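Local structure of benzyl alcohol dehydrogenase (Acinetobacter calcoaceticus, 1F8F) at residues 64-68 with 168-174; 84-90 with 155-161; 204-209 with 337-342. The protein catalyses the NAD-dependent oxidation of benzyl alcohol, probably to benzaldehyde, as a zinc-containing member of the medium-chain alcohol dehydrogenase family. One frame throughout, in Å; residues are numbered along the deposited sequence.

Overall arrangement
Contact 1 holds the zinc ligands H65 and C173, the latter also touching the bound NAD, and its centre lies about 7 Å from the centre of the chain. Contact 2, whose centre is about 11 Å away, adjoins it through the sheet: strand 66-74 pairs with strand 86-89, and G67 O lies 3.2 Å from L89 N, while L168 packs on V88 and V159. Contact 3 has its centre about 15 Å from that of contact 1, to which L168 CD2 links it at 3.9 Å from F339 CZ. Contacts 2 and 3, with centres about 20 Å apart, do not touch. L168 thus bridges the GroES-like sheet and the loop packed on Rossmann helix 201-213.

Contact 1: 64-68 with 168-174; sequences GHEGS and LGPLGCG. With ZN (zinc ion), chain B.
H65 and C173 converge on one zinc ion, NE2 of the ring and SG of the thiolate each 2.2 Å from the metal. The sulfur lies at the edge of the imidazole, near its plane, with SG 3.6 Å from H65 NE2. C173 reaches this position with SG anti to the backbone N (chi1 -172°). F140 stacks on the H65 ring. E66 runs out extended beyond CG; its CG sits above one face of the H65 ring, offset toward the rim, and its carboxylate reaches the start of helix 174-186. There G174 N donates to E66 OE2 over 3.1 Å at a nearly straight 169°, on the anti side and 29° out of the carboxylate plane. Backbones come closest where G169 CA meets E66 O at 3.0 Å, a CA-H...O contact that leaves no room for a side chain. Two waters bridge the segments: one joins H65 O to G172 O, the other S68 OG to G169 N; S68 OG is also hydrogen-bonded to I165 O. Gripped also on OE1 by a salt bridge with K365, E66 stands fixed at both carboxylate oxygens in the second shell of the zinc site of C44, H65 and C173.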
loop_
_atom_site.group_PDB
_atom_site.type_symbol
_atom_site.label_atom_id
_atom_site.label_comp_id
_atom_site.label_asym_id
_atom_site.label_seq_id
_atom_site.Cartn_x
_atom_site.Cartn_y
_atom_site.Cartn_z
ATOM N N GLY A 64 12.530 7.706 34.036
ATOM C CA GLY A 64 13.497 6.927 33.255
ATOM C C GLY A 64 12.675 6.004 32.337
ATOM O O GLY A 64 11.761 5.323 32.789
ATOM N N HIS A 65 12.931 6.034 31.030
ATOM C CA HIS A 65 12.126 5.223 30.132
ATOM C C HIS A 65 12.996 4.749 28.965
ATOM O O HIS A 65 12.469 4.410 27.917
ATOM C CB HIS A 65 10.849 5.901 29.688
ATOM C CG HIS A 65 10.979 7.091 28.801
ATOM N ND1 HIS A 65 11.279 8.336 29.330
ATOM C CD2 HIS A 65 10.814 7.250 27.471
ATOM C CE1 HIS A 65 11.319 9.238 28.350
ATOM N NE2 HIS A 65 11.052 8.603 27.203
ATOM N N GLU A 66 14.312 4.897 29.175
ATOM C CA GLU A 66 15.216 4.399 28.120
ATOM C C GLU A 66 16.247 3.415 28.661
ATOM O O GLU A 66 17.454 3.528 28.396
ATOM C CB GLU A 66 15.853 5.552 27.355
ATOM C CG GLU A 66 14.874 6.425 26.546
ATOM C CD GLU A 66 15.573 7.509 25.752
ATOM O OE1 GLU A 66 16.719 7.912 25.979
ATOM O OE2 GLU A 66 14.985 8.018 24.769
ATOM N N GLY A 67 15.858 2.331 29.340
ATOM C CA GLY A 67 16.778 1.434 30.013
ATOM C C GLY A 67 17.360 0.306 29.230
ATOM O O GLY A 67 16.794 -0.112 28.222
ATOM N N SER A 68 18.522 -0.161 29.654
ATOM C CA SER A 68 19.168 -1.335 29.109
ATOM C C SER A 68 19.810 -2.035 30.330
ATOM O O SER A 68 20.134 -1.335 31.324
ATOM C CB SER A 68 20.112 -1.059 27.986
ATOM O OG SER A 68 21.213 -0.235 28.277
ATOM N N LEU A 168 22.728 1.094 24.329
ATOM C CA LEU A 168 21.440 0.818 23.653
ATOM C C LEU A 168 20.113 1.185 24.236
ATOM O O LEU A 168 19.073 1.235 23.528
ATOM C CB LEU A 168 21.347 -0.700 23.377
ATOM C CG LEU A 168 22.541 -1.273 22.603
ATOM C CD1 LEU A 168 22.260 -2.745 22.384
ATOM C CD2 LEU A 168 22.782 -0.581 21.251
ATOM N N GLY A 169 20.014 1.580 25.521
ATOM C CA GLY A 169 18.772 2.064 26.104
ATOM C C GLY A 169 17.975 3.022 25.243
ATOM O O GLY A 169 16.727 2.955 25.074
ATOM N N PRO A 170 18.592 4.091 24.741
ATOM C CA PRO A 170 17.928 5.127 23.952
ATOM C C PRO A 170 17.183 4.614 22.747
ATOM O O PRO A 170 16.215 5.207 22.248
ATOM C CB PRO A 170 19.096 6.053 23.552
ATOM C CG PRO A 170 20.029 5.919 24.742
ATOM C CD PRO A 170 20.030 4.417 24.973
ATOM N N LEU A 171 17.499 3.414 22.247
ATOM C CA LEU A 171 16.775 2.781 21.165
ATOM C C LEU A 171 15.353 2.480 21.620
ATOM O O LEU A 171 14.460 2.348 20.778
ATOM C CB LEU A 171 17.438 1.511 20.611
ATOM C CG LEU A 171 18.823 1.622 19.950
ATOM C CD1 LEU A 171 19.408 0.233 19.700
ATOM C CD2 LEU A 171 18.738 2.336 18.652
ATOM N N GLY A 172 15.071 2.288 22.910
ATOM C CA GLY A 172 13.661 2.020 23.333
ATOM C C GLY A 172 12.731 3.237 23.249
ATOM O O GLY A 172 11.543 3.135 23.619
ATOM N N CYS A 173 13.201 4.428 22.854
ATOM C CA CYS A 173 12.386 5.591 22.708
ATOM C C CYS A 173 12.864 6.578 21.639
ATOM O O CYS A 173 12.339 6.551 20.525
ATOM C CB CYS A 173 12.180 6.461 23.962
ATOM S SG CYS A 173 10.949 7.787 23.714
ATOM N N GLY A 174 13.707 7.556 21.997
ATOM C CA GLY A 174 14.053 8.597 21.006
ATOM C C GLY A 174 14.662 8.171 19.670
ATOM O O GLY A 174 14.338 8.792 18.627
HETATM ZN ZN ZN B . 10.973 9.424 25.128
HETATM O O HOH W 1 10.015 3.643 26.135
HETATM O O HOH W 2 21.285 2.483 27.985
#

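Contact 2: 84-90 with 155-161; sequences GDHVVLS and NTVKVTK
The H86 imidazole carries K161 CG over the centre of one face, a CH-pi contact with CG 3.6 Å from the ring centroid and 2° off its normal, and at its edge, in plane beside ND1, a water that donates to T160 O. This pair closes one end of an antiparallel ladder in the GroES-like domain, strand 86-89 against strand 156-159, whose segment axes approach to 4.5 Å, their N-to-C directions 141° apart. V88 and V157 form a hydrogen-bonded pair: V88 N donates to V157 O at 3.0 Å, and V157 N returns a bond to V88 O. In the non-hydrogen-bonded pairs flanking it, V87 faces K158 and L89 faces T156. The T156 methyl CG2 is directed against V87 CG1 at 3.5 Å and lies alongside L89 CD2. Just before strand 86-89, D85 makes a long salt bridge to the exposed K158, OD1 to NZ 3.6 Å, supplemented by a water between OD2 and NZ; OD2 also accepts from Q82. At the far end, N155 OD1 accepts from R152 N, and ND2 turns onto S90 O at 3.2 Å, the oxygen lying in the amide plane while the nitrogen stands 36° out of the S90 carbonyl plane.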
loop_
_atom_site.group_PDB
_atom_site.type_symbol
_atom_site.label_atom_id
_atom_site.label_comp_id
_atom_site.label_asym_id
_atom_site.label_seq_id
_atom_site.Cartn_x
_atom_site.Cartn_y
_atom_site.Cartn_z
ATOM N N GLY A 84 20.210 -13.648 32.220
ATOM C CA GLY A 84 21.478 -13.384 31.518
ATOM C C GLY A 84 21.344 -12.728 30.158
ATOM O O GLY A 84 22.353 -12.189 29.649
ATOM N N ASP A 85 20.187 -12.761 29.486
ATOM C CA ASP A 85 20.067 -12.023 28.228
ATOM C C ASP A 85 20.284 -10.532 28.513
ATOM O O ASP A 85 20.004 -10.037 29.600
ATOM C CB ASP A 85 18.696 -12.225 27.585
ATOM C CG ASP A 85 18.465 -13.605 26.996
ATOM O OD1 ASP A 85 19.438 -14.289 26.608
ATOM O OD2 ASP A 85 17.317 -14.086 26.870
ATOM N N HIS A 86 20.811 -9.825 27.565
ATOM C CA HIS A 86 21.025 -8.398 27.457
ATOM C C HIS A 86 19.768 -7.799 26.803
ATOM O O HIS A 86 19.409 -8.327 25.726
ATOM C CB HIS A 86 22.186 -8.097 26.500
ATOM C CG HIS A 86 23.539 -8.365 27.103
ATOM N ND1 HIS A 86 24.684 -7.718 26.673
ATOM C CD2 HIS A 86 23.925 -9.177 28.133
ATOM C CE1 HIS A 86 25.710 -8.148 27.396
ATOM N NE2 HIS A 86 25.278 -9.024 28.297
ATOM N N VAL A 87 19.110 -6.799 27.339
ATOM C CA VAL A 87 17.878 -6.259 26.820
ATOM C C VAL A 87 17.767 -4.726 26.800
ATOM O O VAL A 87 18.432 -3.921 27.475
ATOM C CB VAL A 87 16.657 -6.779 27.639
ATOM C CG1 VAL A 87 16.363 -8.288 27.480
ATOM C CG2 VAL A 87 16.897 -6.524 29.132
ATOM N N VAL A 88 16.834 -4.334 25.901
ATOM C CA VAL A 88 16.442 -2.911 25.759
ATOM C C VAL A 88 14.983 -2.780 26.188
ATOM O O VAL A 88 14.185 -3.672 25.848
ATOM C CB VAL A 88 16.736 -2.450 24.323
ATOM C CG1 VAL A 88 16.067 -1.070 24.142
ATOM C CG2 VAL A 88 18.237 -2.304 24.049
ATOM N N LEU A 89 14.519 -1.951 27.053
ATOM C CA LEU A 89 13.175 -1.855 27.574
ATOM C C LEU A 89 12.502 -0.671 26.858
ATOM O O LEU A 89 12.907 0.476 26.959
ATOM C CB LEU A 89 13.212 -1.398 29.038
ATOM C CG LEU A 89 14.162 -2.169 29.946
ATOM C CD1 LEU A 89 13.818 -1.890 31.424
ATOM C CD2 LEU A 89 14.042 -3.687 29.722
ATOM N N SER A 90 11.505 -0.999 26.079
ATOM C CA SER A 90 10.754 -0.139 25.212
ATOM C C SER A 90 9.466 0.291 25.906
ATOM O O SER A 90 9.296 -0.031 27.087
ATOM C CB SER A 90 10.435 -0.877 23.892
ATOM O OG SER A 90 9.936 -0.074 22.853
ATOM N N ASN A 155 7.476 -5.904 26.380
ATOM C CA ASN A 155 8.291 -4.691 26.228
ATOM C C ASN A 155 9.763 -5.003 26.511
ATOM O O ASN A 155 10.504 -4.016 26.580
ATOM C CB ASN A 155 7.819 -3.467 26.965
ATOM C CG ASN A 155 7.716 -3.439 28.477
ATOM O OD1 ASN A 155 7.119 -4.322 29.114
ATOM N ND2 ASN A 155 8.274 -2.371 29.007
ATOM N N THR A 156 10.215 -6.236 26.600
ATOM C CA THR A 156 11.633 -6.498 26.873
ATOM C C THR A 156 12.245 -7.136 25.647
ATOM O O THR A 156 11.952 -8.266 25.274
ATOM C CB THR A 156 11.766 -7.322 28.155
ATOM O OG1 THR A 156 11.040 -6.657 29.207
ATOM C CG2 THR A 156 13.183 -7.468 28.702
ATOM N N VAL A 157 13.132 -6.464 24.942
ATOM C CA VAL A 157 13.766 -6.781 23.712
ATOM C C VAL A 157 15.211 -7.261 23.828
ATOM O O VAL A 157 16.200 -6.580 24.044
ATOM C CB VAL A 157 13.755 -5.657 22.667
ATOM C CG1 VAL A 157 14.057 -6.092 21.265
ATOM C CG2 VAL A 157 12.431 -4.884 22.650
ATOM N N LYS A 158 15.366 -8.563 23.524
ATOM C CA LYS A 158 16.664 -9.232 23.534
ATOM C C LYS A 158 17.577 -8.662 22.452
ATOM O O LYS A 158 17.168 -8.579 21.292
ATOM C CB LYS A 158 16.552 -10.748 23.402
ATOM C CG LYS A 158 17.864 -11.487 23.170
ATOM C CD LYS A 158 17.765 -12.923 23.692
ATOM C CE LYS A 158 18.547 -13.894 22.823
ATOM N NZ LYS A 158 18.389 -15.307 23.333
ATOM N N VAL A 159 18.797 -8.271 22.823
ATOM C CA VAL A 159 19.763 -7.837 21.817
ATOM C C VAL A 159 21.084 -8.581 22.038
ATOM O O VAL A 159 21.345 -9.238 23.048
ATOM C CB VAL A 159 20.026 -6.324 21.746
ATOM C CG1 VAL A 159 18.813 -5.465 21.490
ATOM C CG2 VAL A 159 20.711 -5.862 23.035
ATOM N N THR A 160 21.945 -8.429 21.041
ATOM C CA THR A 160 23.224 -9.117 20.992
ATOM C C THR A 160 24.184 -8.761 22.103
ATOM O O THR A 160 24.263 -7.591 22.473
ATOM C CB THR A 160 23.915 -8.841 19.639
ATOM O OG1 THR A 160 25.053 -9.675 19.536
ATOM C CG2 THR A 160 24.369 -7.416 19.421
ATOM N N LYS A 161 25.003 -9.696 22.571
ATOM C CA LYS A 161 26.008 -9.405 23.586
ATOM C C LYS A 161 27.280 -8.832 22.972
ATOM O O LYS A 161 28.217 -8.445 23.680
ATOM C CB LYS A 161 26.389 -10.667 24.367
ATOM C CG LYS A 161 25.290 -11.212 25.265
ATOM C CD LYS A 161 25.761 -12.396 26.087
ATOM C CE LYS A 161 24.657 -13.199 26.752
ATOM N NZ LYS A 161 23.897 -12.428 27.786
HETATM O O HOH W 3 16.797 -16.289 25.422
HETATM O O HOH W 4 24.561 -6.112 24.655
HETATM O O HOH W 5 21.464 -11.243 25.161
#

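Contact 3: 204-209 with 337-342; sequences LSALLA and FPFDQL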
loop_
_atom_site.group_PDB
_atom_site.type_symbol
_atom_site.label_atom_id
_atom_site.label_comp_id
_atom_site.label_asym_id
_atom_site.label_seq_id
_atom_site.Cartn_x
_atom_site.Cartn_y
_atom_site.Cartn_z
ATOM N N LEU A 204 17.870 13.982 14.302
ATOM C CA LEU A 204 19.146 13.489 13.787
ATOM C C LEU A 204 19.063 11.996 13.649
ATOM O O LEU A 204 19.649 11.500 12.708
ATOM C CB LEU A 204 20.317 13.991 14.641
ATOM C CG LEU A 204 20.793 15.421 14.631
ATOM C CD1 LEU A 204 22.103 15.563 15.481
ATOM C CD2 LEU A 204 21.149 15.925 13.234
ATOM N N SER A 205 18.249 11.284 14.472
ATOM C CA SER A 205 18.003 9.873 14.240
ATOM C C SER A 205 17.279 9.698 12.897
ATOM O O SER A 205 17.638 8.877 12.033
ATOM C CB SER A 205 17.203 9.212 15.368
ATOM O OG SER A 205 17.879 9.164 16.607
ATOM N N ALA A 206 16.302 10.526 12.624
ATOM C CA ALA A 206 15.524 10.498 11.367
ATOM C C ALA A 206 16.412 10.826 10.187
ATOM O O ALA A 206 16.178 10.295 9.101
ATOM C CB ALA A 206 14.341 11.497 11.433
ATOM N N LEU A 207 17.328 11.811 10.424
ATOM C CA LEU A 207 18.226 12.180 9.327
ATOM C C LEU A 207 19.112 10.970 8.951
ATOM O O LEU A 207 19.228 10.679 7.770
ATOM C CB LEU A 207 19.088 13.390 9.652
ATOM C CG LEU A 207 20.120 13.716 8.553
ATOM C CD1 LEU A 207 20.039 15.213 8.315
ATOM C CD2 LEU A 207 21.496 13.187 8.925
ATOM N N LEU A 208 19.686 10.283 9.930
ATOM C CA LEU A 208 20.475 9.084 9.718
ATOM C C LEU A 208 19.640 7.982 9.020
ATOM O O LEU A 208 20.115 7.323 8.094
ATOM C CB LEU A 208 21.061 8.492 11.018
ATOM C CG LEU A 208 22.154 9.296 11.739
ATOM C CD1 LEU A 208 22.670 8.535 12.950
ATOM C CD2 LEU A 208 23.319 9.617 10.813
ATOM N N ALA A 209 18.373 7.793 9.301
ATOM C CA ALA A 209 17.508 6.819 8.662
ATOM C C ALA A 209 17.136 7.182 7.238
ATOM O O ALA A 209 16.982 6.265 6.440
ATOM C CB ALA A 209 16.223 6.581 9.469
ATOM N N PHE A 337 24.524 3.178 10.603
ATOM C CA PHE A 337 23.605 4.040 11.386
ATOM C C PHE A 337 24.299 4.383 12.682
ATOM O O PHE A 337 24.181 3.649 13.684
ATOM C CB PHE A 337 22.299 3.244 11.548
ATOM C CG PHE A 337 21.238 3.826 12.397
ATOM C CD1 PHE A 337 20.483 4.893 11.934
ATOM C CD2 PHE A 337 21.029 3.334 13.672
ATOM C CE1 PHE A 337 19.494 5.448 12.746
ATOM C CE2 PHE A 337 20.025 3.896 14.453
ATOM C CZ PHE A 337 19.249 4.941 14.008
ATOM N N PRO A 338 25.167 5.402 12.607
ATOM C CA PRO A 338 26.034 5.741 13.737
ATOM C C PRO A 338 25.399 6.625 14.765
ATOM O O PRO A 338 25.887 7.700 15.080
ATOM C CB PRO A 338 27.239 6.295 12.967
ATOM C CG PRO A 338 26.633 7.072 11.837
ATOM C CD PRO A 338 25.457 6.247 11.424
ATOM N N PHE A 339 24.336 6.182 15.448
ATOM C CA PHE A 339 23.616 6.922 16.471
ATOM C C PHE A 339 24.483 7.127 17.707
ATOM O O PHE A 339 24.152 8.028 18.464
ATOM C CB PHE A 339 22.272 6.305 16.926
ATOM C CG PHE A 339 22.480 5.126 17.844
ATOM C CD1 PHE A 339 22.856 3.894 17.308
ATOM C CD2 PHE A 339 22.386 5.240 19.210
ATOM C CE1 PHE A 339 23.096 2.778 18.072
ATOM C CE2 PHE A 339 22.652 4.147 20.019
ATOM C CZ PHE A 339 22.985 2.920 19.454
ATOM N N ASP A 340 25.540 6.347 17.936
ATOM C CA ASP A 340 26.472 6.598 19.014
ATOM C C ASP A 340 27.080 8.005 18.967
ATOM O O ASP A 340 27.637 8.484 19.956
ATOM C CB ASP A 340 27.625 5.599 19.060
ATOM C CG ASP A 340 28.549 5.540 17.880
ATOM O OD1 ASP A 340 28.240 5.931 16.742
ATOM O OD2 ASP A 340 29.698 5.108 18.094
ATOM N N GLN A 341 27.025 8.731 17.858
ATOM C CA GLN A 341 27.531 10.097 17.824
ATOM C C GLN A 341 26.626 11.115 18.503
ATOM O O GLN A 341 27.125 12.225 18.629
ATOM C CB GLN A 341 27.878 10.610 16.421
ATOM C CG GLN A 341 28.703 9.529 15.756
ATOM C CD GLN A 341 29.973 9.946 15.115
ATOM O OE1 GLN A 341 30.832 10.516 15.830
ATOM N NE2 GLN A 341 30.012 9.608 13.806
ATOM N N LEU A 342 25.424 10.759 18.949
ATOM C CA LEU A 342 24.598 11.735 19.669
ATOM C C LEU A 342 24.798 11.633 21.184
ATOM O O LEU A 342 24.161 12.337 22.000
ATOM C CB LEU A 342 23.135 11.407 19.323
ATOM C CG LEU A 342 22.817 11.143 17.856
ATOM C CD1 LEU A 342 21.343 10.768 17.606
ATOM C CD2 LEU A 342 23.121 12.356 16.977
#
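The turns of helix 201-213 that carry L204, S205 and L208 face a loop and short 3-10 segment, 339-342, with CA atoms nearest at L208 and F337, 6.2 Å apart. P338 is the centre of an inverse gamma turn between the two phenylalanines, and this tight bend brings its ring and the following backbone up to the helix. L208 makes the broadest contact. Its CB meets the F337 ring obliquely, 3.8 Å from CD1, while its branch carbons go to the proline: L208 CD1 lies 3.9 Å from P338 CD, and CD2 also approaches that atom. CD1 touches the backbone beyond as well, at P338 C and F339 N. The chi1 of F337, 175°, sends the ring away from its own amide nitrogen and onto the helix, which places CE1 by the main chain, 4.0 Å from S205 O, with that oxygen at the ring edge. One helical turn before L208, L204 and S205 meet L342: L342 CD2 lies 3.7 Å from L204 CD1, whereas L342 CD1 comes to 3.9 Å from S205 OG. That hydroxyl is hydrogen-bonded to A201 O within its own helix. I175 of helix 174-186 and L234 of helix 225-234 extend the apolar layer. Helix 201-213 begins within a GxGxxG-like sequence, consistent with the dinucleotide-binding turn of a Rossmann fold, and the arrangement joins this first helix of that fold to the chain leading into strand 343-347 of the other domain's sheet.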